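Local structure of arginase (Trypanosoma brucei brucei, 4RHJ) at residues 199-202 and 203-207. The protein is of unknown function but adopts the arginase-deacetylase fold, having evolved without the binuclear manganese cluster of the arginases. Sequence-based numbering, arbitrary orientation.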
loop_
_atom_site.group_PDB
_atom_site.type_symbol
_atom_site.label_atom_id
_atom_site.label_comp_id
_atom_site.label_asym_id
_atom_site.label_seq_id
_atom_site.Cartn_x
_atom_site.Cartn_y
_atom_site.Cartn_z
ATOM N N ARG A 199 2.406 -12.909 11.471
ATOM C CA ARG A 199 2.669 -11.766 12.357
ATOM C C ARG A 199 1.724 -11.680 13.556
ATOM O O ARG A 199 1.805 -10.749 14.342
ATOM C CB ARG A 199 2.641 -10.445 11.570
ATOM C CG ARG A 199 1.403 -10.194 10.723
ATOM C CD ARG A 199 1.632 -9.060 9.708
ATOM N NE ARG A 199 0.421 -8.779 8.943
ATOM C CZ ARG A 199 0.052 -9.429 7.846
ATOM N NH1 ARG A 199 0.819 -10.377 7.339
ATOM N NH2 ARG A 199 -1.085 -9.094 7.247
ATOM N N GLN A 200 0.860 -12.678 13.699
ATOM C CA GLN A 200 0.025 -12.814 14.884
ATOM C C GLN A 200 0.276 -14.189 15.488
ATOM O O GLN A 200 -0.434 -15.146 15.188
ATOM C CB GLN A 200 -1.453 -12.651 14.533
ATOM C CG GLN A 200 -2.368 -12.583 15.743
ATOM C CD GLN A 200 -3.832 -12.704 15.372
ATOM O OE1 GLN A 200 -4.266 -12.197 14.340
ATOM N NE2 GLN A 200 -4.601 -13.383 16.213
ATOM N N VAL A 201 1.299 -14.283 16.331
ATOM C CA VAL A 201 1.727 -15.556 16.861
ATOM C C VAL A 201 1.500 -15.591 18.368
ATOM O O VAL A 201 1.994 -14.748 19.109
ATOM C CB VAL A 201 3.218 -15.824 16.539
ATOM C CG1 VAL A 201 3.568 -17.266 16.804
ATOM C CG2 VAL A 201 3.528 -15.489 15.113
ATOM N N SER A 202 0.721 -16.561 18.820
ATOM C CA SER A 202 0.508 -16.741 20.242
ATOM C C SER A 202 1.441 -17.833 20.769
ATOM O O SER A 202 2.198 -18.444 20.016
ATOM C CB SER A 202 -0.947 -17.078 20.528
ATOM O OG SER A 202 -1.328 -18.288 19.925
ATOM N N SER A 203 1.398 -18.061 22.074
ATOM C CA SER A 203 2.189 -19.102 22.697
ATOM C C SER A 203 1.652 -20.461 22.290
ATOM O O SER A 203 2.362 -21.451 22.345
ATOM C CB SER A 203 2.168 -18.950 24.216
ATOM O OG SER A 203 2.476 -17.620 24.589
ATOM N N GLU A 204 0.384 -20.500 21.892
ATOM C CA GLU A 204 -0.217 -21.709 21.345
ATOM C C GLU A 204 0.430 -22.087 20.017
ATOM O O GLU A 204 0.731 -23.250 19.765
ATOM C CB GLU A 204 -1.723 -21.523 21.155
ATOM C CG GLU A 204 -2.549 -21.699 22.416
ATOM C CD GLU A 204 -2.971 -23.135 22.635
ATOM O OE1 GLU A 204 -3.929 -23.368 23.404
ATOM O OE2 GLU A 204 -2.346 -24.034 22.036
ATOM N N ASP A 205 0.644 -21.098 19.165
ATOM C CA ASP A 205 1.263 -21.343 17.869
ATOM C C ASP A 205 2.730 -21.733 18.009
ATOM O O ASP A 205 3.203 -22.604 17.286
ATOM C CB ASP A 205 1.138 -20.113 16.976
ATOM C CG ASP A 205 -0.303 -19.725 16.709
ATOM O OD1 ASP A 205 -1.156 -20.630 16.600
ATOM O OD2 ASP A 205 -0.582 -18.510 16.602
ATOM N N ARG A 206 3.441 -21.097 18.939
ATOM C CA ARG A 206 4.878 -21.335 19.108
ATOM C C ARG A 206 5.216 -22.652 19.798
ATOM O O ARG A 206 6.303 -23.210 19.599
ATOM C CB ARG A 206 5.512 -20.189 19.882
ATOM C CG ARG A 206 5.517 -18.897 19.120
ATOM C CD ARG A 206 6.360 -17.840 19.801
ATOM N NE ARG A 206 5.866 -17.481 21.130
ATOM C CZ ARG A 206 4.869 -16.627 21.361
ATOM N NH1 ARG A 206 4.238 -16.046 20.352
ATOM N NH2 ARG A 206 4.495 -16.358 22.605
ATOM N N LYS A 207 4.305 -23.156 20.617
ATOM C CA LYS A 207 4.559 -24.444 21.244
ATOM C C LYS A 207 4.346 -25.538 20.206
ATOM O O LYS A 207 5.159 -26.449 20.083
ATOM C CB LYS A 207 3.684 -24.661 22.486
ATOM C CG LYS A 207 2.185 -24.572 22.272
ATOM C CD LYS A 207 1.414 -24.843 23.559
ATOM C CE LYS A 207 1.209 -23.587 24.390
ATOM N NZ LYS A 207 2.473 -22.949 24.848
#
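Ser202 N donates to Asp205 OD2 at the start of helix 203-211, over 3.2 Å. The bond is almost straight, at 175°. Ser202 is the N-cap, and Asp205, at N3, accepts from its backbone N, which is one half of a capping box. The N-H meets OD2 from above the carboxylate plane, 39° out of it. Ser202 OG adds a weak bond to Asp205 OD2 at 3.4 Å. The turn follows strand 190-196 of the arginase-deacetylase fold. Arg206 N closes the first helical turn on Ser202 O at 3.1 Å.

The Arg206 side chain folds back over the cap. Arg206 CB lies 3.7 Å from Ser202 O. Arg206 CG packs against Val201 CG1 at 3.4 Å, a tight contact, and CD stays near the same methyl. The chain then bends at chi3 (-62°), which turns the guanidinium back across the backbone. NE and CZ lie near Ser202 O, which sits over one face of the group, offset toward its rim. Ser203 CA lies over the same face. NH2 is nearest Ser202 C. Arg206 NH1 makes a weak hydrogen bond to Val201 O at 2.9 Å, with that oxygen at the guanidinium edge and in its plane. Val201 CG1 also touches Asp205 CB, so one methyl serves both helical side chains.

Tyr75 of the second subunit packs on Val201 and Arg206, and Asp71 of that subunit accepts a hydrogen bond from Gln200 NE2. The cap therefore lies at a subunit interface. One residue beyond Arg206, Lys207 NZ bonds Ser203 O at 2.9 Å from the opposite face of the carbonyl plane to Lys207 N.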